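Local coordinates for protein porphyranase B (Zobellia galactanivorans, PDB 3JUU) that cleaves the sulfated red-algal polysaccharide porphyran at beta-D-galactopyranose-(1->4)-alpha-L-galactopyranose-6-sulfate linkages, as a glycoside hydrolase of family 16, at residues I76-L81 with E261-T266; T119-T124 with M240-Y245; E148-I153 with D246-P251. All coordinates share one frame; numbering follows the deposited sequence.

All three contacts lie in the jelly-roll beta-sandwich of a family 16 glycoside hydrolase, and contact 2 touches both others, which do not meet. Contact 2 is wholly buried and closest to the centre of the chain; contact 1 is also mostly buried but ends at a sulfate ion, and contact 3, looser and only partly buried, joins a strand end to a loop. Contacts 1 and 2 meet through Val-242, which packs on Ile-76 and Thr-78, and through the hydroxyls of Thr-265 and Ser-123. Contacts 2 and 3 share the run 240-251 and the neighbouring strands 122-128 and 141-150. Chemistry shifts accordingly: backbone pairing in contact 1, hydroxyl-carboxylate bonding in contact 2, amide and apolar packing in contact 3.

Contact 1. Residues I76-L81 with E261-T266; sequences ITTTML and EDRTTT. With SO4 (sulfate ion), chain F.
With CG anti to its carbonyl carbon (chi1 -73°) and a bend at chi3 (-62°), Arg-263 carries its guanidinium along Thr-78 to the backbone oxygen of that residue. The two segments are antiparallel neighbours in the jelly-roll beta-sandwich, strand 73-87 beside strand 264-276. Ile-76 and Thr-265 form a hydrogen-bonded pair, with Ile-76 N to Thr-265 O at 2.9 Å and Thr-265 N to Ile-76 O at 2.8 Å. Next comes the non-hydrogen-bonded pair Thr-77 and Thr-264, whose OG1 atoms approach to 2.8 Å; Thr-264 OG1 also bonds Lys-260 O in the short helix 260-263. Where the pairing stops, the oxygen of Arg-263 takes two donors from Thr-78: the backbone N at 2.8 Å, and OG1, which lies in the carbonyl plane on a lone pair. Arg-263 NH1 gives a nearly straight bond of 2.9 Å to Thr-78 O, which sits at the guanidinium edge and within its plane. Gly-258 O accepts a hydrogen bond from NE, which with Thr-78 O sets the rotation of the plane. A sulfate ion, probably from the crystallisation liquor, takes the edge formed by NH1 and NH2: Arg-263 NH1 reaches its O3 at 2.7 Å and NH2 its O1 at 3.0 Å.

Contact 2. Residues T119-T124 with M240-Y245; sequences TFMSST and MVVETY
Ser-122 lays its CB against the ring of Tyr-245, 3.4 Å from CE2, while its OG turns to Glu-243. This is where antiparallel strands 122-128 and 237-242 of the jelly roll run out into the substrate-binding cleft. The Ser-122 hydroxyl sits between its own backbone N and carbonyl carbon (chi1 78°), a position from which it does two jobs: it donates to Glu-243 OE2 at 2.7 Å, on the anti side of the carboxylate, and accepts from Glu-243 N at 2.9 Å. Ser-122 N adds a backbone bond to Glu-243 O. Two residues farther along each strand, Thr-124 OG1 gives its proton to Val-241 O at 2.7 Å, and the methyl CG2 of Thr-124 touches both Glu-243 OE2 and Tyr-245 OH. Beyond the strand ends, Thr-244 CG2 lies beside Phe-120 CE1 at 3.7 Å and alongside Met-121, whose CG covers the centre of one Phe-120 face. A water accepts from Tyr-245 N and lies 2.7 Å from Phe-120 O. Glu-243, probably a substrate-binding residue, is thus gripped at OE2 by the serine while OE1 pairs with Arg-57, a combination that holds the carboxylate in its rotation.

Contact 3. Residues E148-I153 with D246-P251; sequences ESVGQI and DWNPVP
Val-150 brings its two methyls up to the end of the Asn-248 side chain, which comes from the opposite direction. On the indole side, Val-150 CG1 also approaches Trp-247 CH2 at 4.3 Å, obliquely to the ring. The Asn-248 amide lies close to the Gln-152 carbonyl and to the backbone of Ile-153. Farther out, Gln-152, extended with CG anti to its N (chi1 178°), brings NE2 to 3.6 Å from Pro-251 CG, a light contact at the outer end of the interface. Replacing Asn-248 with an alanine would probably open a gap beside Val-150 and leave the Gln-152 carbonyl without the amide that now lies next to it. The next shell sets these groups in place: Trp-247 stacks on Tyr-245 and meets Trp-159 and Phe-163 edge-to-face, while its carbonyl accepts from Asn-155 ND2 and that of Pro-249 from Thr-154 OG1. The end of strand 141-150 is tied by backbone bonds to the neighbouring 119-124 run, Ser-149 to Ser-123 and Gly-151 to Thr-119. At the start of segment 148-153 is Glu-148, the probable proton donor, hydrogen-bonded through OE1 to Tyr-245 OH. Around Val-150, Trp-247 and Pro-251 the contact is van der Waals in kind, and the loop's position beside the catalytic strand is probably helped by the aromatic cluster and by the bonds to Thr-154 and Asn-155.

Contact 1. Residues I76-L81 with E261-T266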
loop_
_atom_site.group_PDB
_atom_site.type_symbol
_atom_site.label_atom_id
_atom_site.label_comp_id
_atom_site.label_asym_id
_atom_site.label_seq_id
_atom_site.Cartn_x
_atom_site.Cartn_y
_atom_site.Cartn_z
ATOM N N ILE A 76 4.620 2.293 11.262
ATOM C CA ILE A 76 5.823 2.392 10.408
ATOM C C ILE A 76 6.292 3.835 10.550
ATOM O O ILE A 76 5.602 4.784 10.159
ATOM C CB ILE A 76 5.530 2.041 8.907
ATOM C CG1 ILE A 76 4.799 0.677 8.812
ATOM C CG2 ILE A 76 6.893 2.056 8.113
ATOM C CD1 ILE A 76 4.608 0.247 7.283
ATOM N N THR A 77 7.477 3.998 11.144
ATOM C CA THR A 77 7.887 5.330 11.569
ATOM C C THR A 77 9.036 5.823 10.670
ATOM O O THR A 77 10.016 5.100 10.470
ATOM C CB THR A 77 8.374 5.241 13.048
ATOM O OG1 THR A 77 7.260 4.908 13.907
ATOM C CG2 THR A 77 8.920 6.626 13.494
ATOM N N THR A 78 8.957 7.052 10.199
ATOM C CA THR A 78 10.048 7.642 9.432
ATOM C C THR A 78 11.125 8.224 10.340
ATOM O O THR A 78 10.801 8.834 11.389
ATOM C CB THR A 78 9.580 8.782 8.572
ATOM O OG1 THR A 78 9.000 9.810 9.373
ATOM C CG2 THR A 78 8.549 8.350 7.449
ATOM N N THR A 79 12.372 8.093 9.901
ATOM C CA THR A 79 13.530 8.590 10.712
ATOM C C THR A 79 14.579 9.243 9.844
ATOM O O THR A 79 14.575 9.116 8.579
ATOM C CB THR A 79 14.202 7.456 11.533
ATOM O OG1 THR A 79 14.695 6.439 10.661
ATOM C CG2 THR A 79 13.240 6.798 12.532
ATOM N N MET A 80 15.433 10.028 10.499
ATOM C CA MET A 80 16.664 10.467 9.853
ATOM C C MET A 80 17.687 9.350 10.198
ATOM O O MET A 80 17.771 8.905 11.339
ATOM C CB MET A 80 17.115 11.828 10.401
ATOM C CG MET A 80 18.367 12.326 9.649
ATOM S SD MET A 80 17.979 12.891 7.976
ATOM C CE MET A 80 17.063 14.415 8.292
ATOM N N LEU A 81 18.421 8.826 9.224
ATOM C CA LEU A 81 19.446 7.839 9.606
ATOM C C LEU A 81 20.566 8.662 10.349
ATOM O O LEU A 81 20.839 9.797 10.025
ATOM C CB LEU A 81 20.064 7.226 8.352
ATOM C CG LEU A 81 19.061 6.507 7.379
ATOM C CD1 LEU A 81 19.866 5.973 6.143
ATOM C CD2 LEU A 81 18.282 5.394 8.111
ATOM N N GLU A 261 4.538 10.564 16.628
ATOM C CA GLU A 261 3.202 10.325 16.013
ATOM C C GLU A 261 3.115 10.902 14.581
ATOM O O GLU A 261 2.652 10.255 13.680
ATOM C CB GLU A 261 2.120 10.962 16.881
ATOM C CG GLU A 261 0.651 10.615 16.430
ATOM C CD GLU A 261 0.267 9.074 16.498
ATOM O OE1 GLU A 261 1.042 8.142 16.948
ATOM O OE2 GLU A 261 -0.886 8.811 16.066
ATOM N N ASP A 262 3.560 12.118 14.409
ATOM C CA ASP A 262 3.587 12.770 13.072
ATOM C C ASP A 262 4.505 12.003 12.124
ATOM O O ASP A 262 4.189 11.946 10.910
ATOM C CB ASP A 262 4.117 14.167 13.133
ATOM C CG ASP A 262 3.112 15.170 13.715
ATOM O OD1 ASP A 262 1.965 14.769 13.965
ATOM O OD2 ASP A 262 3.521 16.347 13.826
ATOM N N ARG A 263 5.583 11.351 12.630
ATOM C CA ARG A 263 6.466 10.553 11.716
ATOM C C ARG A 263 5.978 9.142 11.464
ATOM O O ARG A 263 6.608 8.416 10.706
ATOM C CB ARG A 263 7.912 10.497 12.295
ATOM C CG ARG A 263 8.539 11.883 12.107
ATOM C CD ARG A 263 10.016 11.941 12.690
ATOM N NE ARG A 263 10.039 11.692 14.170
ATOM C CZ ARG A 263 10.430 10.574 14.822
ATOM N NH1 ARG A 263 10.785 9.405 14.256
ATOM N NH2 ARG A 263 10.419 10.623 16.171
ATOM N N THR A 264 4.825 8.763 12.033
ATOM C CA THR A 264 4.394 7.380 12.031
ATOM C C THR A 264 3.155 7.198 11.142
ATOM O O THR A 264 2.215 7.947 11.285
ATOM C CB THR A 264 4.080 6.882 13.441
ATOM O OG1 THR A 264 5.345 6.898 14.162
ATOM C CG2 THR A 264 3.442 5.400 13.455
ATOM N N THR A 265 3.208 6.202 10.262
ATOM C CA THR A 265 2.004 5.777 9.499
ATOM C C THR A 265 1.438 4.640 10.331
ATOM O O THR A 265 2.170 3.733 10.668
ATOM C CB THR A 265 2.463 5.255 8.092
ATOM O OG1 THR A 265 3.046 6.361 7.384
ATOM C CG2 THR A 265 1.172 4.735 7.367
ATOM N N THR A 266 0.169 4.720 10.713
ATOM C CA THR A 266 -0.394 3.711 11.620
ATOM C C THR A 266 -1.506 2.923 10.904
ATOM O O THR A 266 -2.390 3.561 10.323
ATOM C CB THR A 266 -1.006 4.430 12.841
ATOM O OG1 THR A 266 0.004 5.267 13.492
ATOM C CG2 THR A 266 -1.627 3.392 13.839
HETATM S S SO4 F . 12.105 7.298 17.064
HETATM O O1 SO4 F . 11.700 8.475 17.863
HETATM O O2 SO4 F . 11.543 6.150 17.801
HETATM O O3 SO4 F . 11.626 7.275 15.670
HETATM O O4 SO4 F . 13.577 7.175 17.054
#

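Contact 2. Residues T119-T124 with M240-Y245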
loop_
_atom_site.group_PDB
_atom_site.type_symbol
_atom_site.label_atom_id
_atom_site.label_comp_id
_atom_site.label_asym_id
_atom_site.label_seq_id
_atom_site.Cartn_x
_atom_site.Cartn_y
_atom_site.Cartn_z
ATOM N N THR A 119 4.696 13.587 7.004
ATOM C CA THR A 119 6.031 13.914 6.462
ATOM C C THR A 119 6.042 13.830 4.925
ATOM O O THR A 119 5.036 13.468 4.278
ATOM C CB THR A 119 7.174 12.954 6.940
ATOM O OG1 THR A 119 7.164 11.735 6.168
ATOM C CG2 THR A 119 7.014 12.593 8.437
ATOM N N PHE A 120 7.155 14.220 4.349
ATOM C CA PHE A 120 7.271 14.127 2.871
ATOM C C PHE A 120 7.344 12.694 2.327
ATOM O O PHE A 120 7.293 12.520 1.064
ATOM C CB PHE A 120 8.541 14.924 2.428
ATOM C CG PHE A 120 9.856 14.193 2.682
ATOM C CD1 PHE A 120 10.569 13.628 1.599
ATOM C CD2 PHE A 120 10.423 14.131 3.963
ATOM C CE1 PHE A 120 11.769 12.938 1.775
ATOM C CE2 PHE A 120 11.653 13.495 4.167
ATOM C CZ PHE A 120 12.346 12.857 3.080
ATOM N N MET A 121 7.496 11.691 3.215
ATOM C CA MET A 121 7.566 10.261 2.845
ATOM C C MET A 121 6.151 9.670 2.772
ATOM O O MET A 121 5.220 10.260 3.218
ATOM C CB MET A 121 8.453 9.478 3.857
ATOM C CG MET A 121 9.883 9.999 3.703
ATOM S SD MET A 121 11.087 9.230 4.837
ATOM C CE MET A 121 11.072 7.440 4.382
ATOM N N SER A 122 6.027 8.577 2.034
ATOM C CA SER A 122 4.724 8.037 1.690
ATOM C C SER A 122 4.032 7.289 2.832
ATOM O O SER A 122 4.658 6.934 3.898
ATOM C CB SER A 122 4.936 7.081 0.489
ATOM O OG SER A 122 5.482 5.831 0.954
ATOM N N SER A 123 2.731 7.053 2.639
ATOM C CA SER A 123 1.981 6.071 3.435
ATOM C C SER A 123 1.109 5.276 2.458
ATOM O O SER A 123 0.351 5.911 1.740
ATOM C CB SER A 123 1.044 6.808 4.378
ATOM O OG SER A 123 1.788 7.551 5.332
ATOM N N THR A 124 1.320 3.951 2.341
ATOM C CA THR A 124 0.766 3.235 1.203
ATOM C C THR A 124 0.169 1.910 1.608
ATOM O O THR A 124 0.538 1.303 2.678
ATOM C CB THR A 124 1.847 2.976 0.120
ATOM O OG1 THR A 124 2.823 2.031 0.609
ATOM C CG2 THR A 124 2.592 4.310 -0.306
ATOM N N MET A 240 2.643 -2.746 2.791
ATOM C CA MET A 240 2.410 -1.504 3.535
ATOM C C MET A 240 3.818 -0.864 3.639
ATOM O O MET A 240 4.738 -1.422 4.288
ATOM C CB MET A 240 1.831 -1.815 4.950
ATOM C CG MET A 240 0.342 -2.328 4.928
ATOM S SD MET A 240 0.420 -4.197 4.744
ATOM C CE MET A 240 0.874 -4.815 6.368
ATOM N N VAL A 241 3.996 0.285 2.990
ATOM C CA VAL A 241 5.363 0.776 2.728
ATOM C C VAL A 241 5.380 2.256 2.969
ATOM O O VAL A 241 4.437 3.005 2.591
ATOM C CB VAL A 241 5.830 0.428 1.272
ATOM C CG1 VAL A 241 7.149 1.197 0.877
ATOM C CG2 VAL A 241 6.000 -1.132 1.129
ATOM N N VAL A 242 6.498 2.713 3.521
ATOM C CA VAL A 242 6.693 4.144 3.791
ATOM C C VAL A 242 8.048 4.432 3.145
ATOM O O VAL A 242 9.073 3.854 3.554
ATOM C CB VAL A 242 6.752 4.398 5.348
ATOM C CG1 VAL A 242 7.296 5.865 5.621
ATOM C CG2 VAL A 242 5.341 4.213 5.974
ATOM N N GLU A 243 8.067 5.267 2.104
ATOM C CA GLU A 243 9.260 5.351 1.219
ATOM C C GLU A 243 9.525 6.823 0.880
ATOM O O GLU A 243 8.684 7.690 1.196
ATOM C CB GLU A 243 8.949 4.627 -0.091
ATOM C CG GLU A 243 8.060 5.431 -1.024
ATOM C CD GLU A 243 7.058 4.532 -1.731
ATOM O OE1 GLU A 243 7.345 4.168 -2.900
ATOM O OE2 GLU A 243 6.005 4.214 -1.133
ATOM N N THR A 244 10.606 7.105 0.151
ATOM C CA THR A 244 10.707 8.448 -0.496
ATOM C C THR A 244 10.300 8.256 -1.985
ATOM O O THR A 244 10.683 7.271 -2.636
ATOM C CB THR A 244 12.176 8.968 -0.398
ATOM O OG1 THR A 244 13.037 7.879 -0.797
ATOM C CG2 THR A 244 12.521 9.357 1.105
ATOM N N TYR A 245 9.527 9.195 -2.484
ATOM C CA TYR A 245 9.253 9.299 -3.915
ATOM C C TYR A 245 10.174 10.361 -4.539
ATOM O O TYR A 245 10.397 11.392 -3.954
ATOM C CB TYR A 245 7.838 9.872 -4.060
ATOM C CG TYR A 245 6.740 8.933 -3.690
ATOM C CD1 TYR A 245 6.588 7.715 -4.314
ATOM C CD2 TYR A 245 5.752 9.352 -2.758
ATOM C CE1 TYR A 245 5.447 6.872 -4.044
ATOM C CE2 TYR A 245 4.651 8.551 -2.520
ATOM C CZ TYR A 245 4.529 7.312 -3.124
ATOM O OH TYR A 245 3.395 6.565 -2.828
HETATM O O HOH W 1 9.003 11.438 -0.765
#

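Contact 3. Residues E148-I153 with D246-P251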
loop_
_atom_site.group_PDB
_atom_site.type_symbol
_atom_site.label_atom_id
_atom_site.label_comp_id
_atom_site.label_asym_id
_atom_site.label_seq_id
_atom_site.Cartn_x
_atom_site.Cartn_y
_atom_site.Cartn_z
ATOM N N GLU A 148 -2.060 5.556 -1.994
ATOM C CA GLU A 148 -0.706 6.124 -1.834
ATOM C C GLU A 148 -0.919 7.566 -1.417
ATOM O O GLU A 148 -1.774 8.262 -1.956
ATOM C CB GLU A 148 0.110 6.093 -3.132
ATOM C CG GLU A 148 0.459 4.679 -3.567
ATOM C CD GLU A 148 1.213 4.660 -4.851
ATOM O OE1 GLU A 148 2.445 4.955 -4.767
ATOM O OE2 GLU A 148 0.567 4.357 -5.903
ATOM N N SER A 149 -0.188 7.981 -0.394
ATOM C CA SER A 149 -0.370 9.331 0.161
ATOM C C SER A 149 1.007 9.851 0.528
ATOM O O SER A 149 1.947 9.053 0.665
ATOM C CB SER A 149 -1.282 9.240 1.451
ATOM O OG SER A 149 -1.526 10.605 1.873
ATOM N N VAL A 150 1.130 11.176 0.642
ATOM C CA VAL A 150 2.219 11.765 1.465
ATOM C C VAL A 150 1.572 12.735 2.461
ATOM O O VAL A 150 0.399 13.178 2.263
ATOM C CB VAL A 150 3.284 12.536 0.582
ATOM C CG1 VAL A 150 3.976 11.585 -0.396
ATOM C CG2 VAL A 150 2.687 13.806 -0.166
ATOM N N GLY A 151 2.336 13.138 3.479
ATOM C CA GLY A 151 1.794 14.037 4.492
ATOM C C GLY A 151 2.238 15.482 4.255
ATOM O O GLY A 151 1.626 16.385 4.828
ATOM N N GLN A 152 3.323 15.723 3.495
ATOM C CA GLN A 152 3.868 17.070 3.332
ATOM C C GLN A 152 4.300 17.190 1.892
ATOM O O GLN A 152 5.139 16.421 1.441
ATOM C CB GLN A 152 5.120 17.281 4.273
ATOM C CG GLN A 152 5.710 18.683 4.044
ATOM C CD GLN A 152 6.921 18.963 4.977
ATOM O OE1 GLN A 152 7.051 18.329 6.014
ATOM N NE2 GLN A 152 7.793 19.884 4.586
ATOM N N ILE A 153 3.703 18.112 1.145
ATOM C CA ILE A 153 3.966 18.167 -0.292
ATOM C C ILE A 153 5.159 19.157 -0.481
ATOM O O ILE A 153 5.133 20.306 0.032
ATOM C CB ILE A 153 2.698 18.687 -1.025
ATOM C CG1 ILE A 153 1.581 17.564 -1.051
ATOM C CG2 ILE A 153 3.077 19.071 -2.450
ATOM C CD1 ILE A 153 0.287 18.240 -1.093
ATOM N N ASP A 246 10.695 10.103 -5.742
ATOM C CA ASP A 246 11.566 11.094 -6.401
ATOM C C ASP A 246 10.886 12.412 -6.616
ATOM O O ASP A 246 11.550 13.475 -6.655
ATOM C CB ASP A 246 11.970 10.530 -7.777
ATOM C CG ASP A 246 13.053 9.432 -7.662
ATOM O OD1 ASP A 246 13.560 9.103 -6.546
ATOM O OD2 ASP A 246 13.354 8.865 -8.694
ATOM N N TRP A 247 9.545 12.396 -6.756
ATOM C CA TRP A 247 8.856 13.623 -7.110
ATOM C C TRP A 247 8.452 14.426 -5.889
ATOM O O TRP A 247 7.866 15.507 -6.040
ATOM C CB TRP A 247 7.603 13.300 -7.988
ATOM C CG TRP A 247 6.832 12.144 -7.457
ATOM C CD1 TRP A 247 6.952 10.845 -7.816
ATOM C CD2 TRP A 247 5.769 12.196 -6.484
ATOM N NE1 TRP A 247 6.055 10.083 -7.132
ATOM C CE2 TRP A 247 5.298 10.880 -6.327
ATOM C CE3 TRP A 247 5.211 13.213 -5.742
ATOM C CZ2 TRP A 247 4.276 10.538 -5.438
ATOM C CZ3 TRP A 247 4.164 12.879 -4.826
ATOM C CH2 TRP A 247 3.723 11.557 -4.704
ATOM N N ASN A 248 8.743 13.884 -4.684
ATOM C CA ASN A 248 8.479 14.618 -3.451
ATOM C C ASN A 248 9.793 14.659 -2.620
ATOM O O ASN A 248 10.002 13.827 -1.697
ATOM C CB ASN A 248 7.324 13.948 -2.661
ATOM C CG ASN A 248 6.573 14.949 -1.777
ATOM O OD1 ASN A 248 6.400 14.698 -0.573
ATOM N ND2 ASN A 248 6.193 16.133 -2.351
ATOM N N PRO A 249 10.668 15.610 -2.945
ATOM C CA PRO A 249 12.006 15.594 -2.398
ATOM C C PRO A 249 12.125 16.023 -0.922
ATOM O O PRO A 249 11.141 16.411 -0.283
ATOM C CB PRO A 249 12.779 16.626 -3.299
ATOM C CG PRO A 249 11.692 17.509 -3.888
ATOM C CD PRO A 249 10.490 16.654 -3.987
ATOM N N VAL A 250 13.355 15.957 -0.427
ATOM C CA VAL A 250 13.575 16.167 1.006
ATOM C C VAL A 250 13.437 17.692 1.282
ATOM O O VAL A 250 13.970 18.505 0.519
ATOM C CB VAL A 250 15.051 15.785 1.333
ATOM C CG1 VAL A 250 15.319 16.028 2.883
ATOM C CG2 VAL A 250 15.328 14.284 1.004
ATOM N N PRO A 251 12.694 18.110 2.338
ATOM C CA PRO A 251 12.561 19.557 2.656
ATOM C C PRO A 251 13.853 20.120 3.275
ATOM O O PRO A 251 14.702 19.363 3.730
ATOM C CB PRO A 251 11.476 19.605 3.769
ATOM C CG PRO A 251 10.923 18.196 3.893
ATOM C CD PRO A 251 11.904 17.240 3.244
#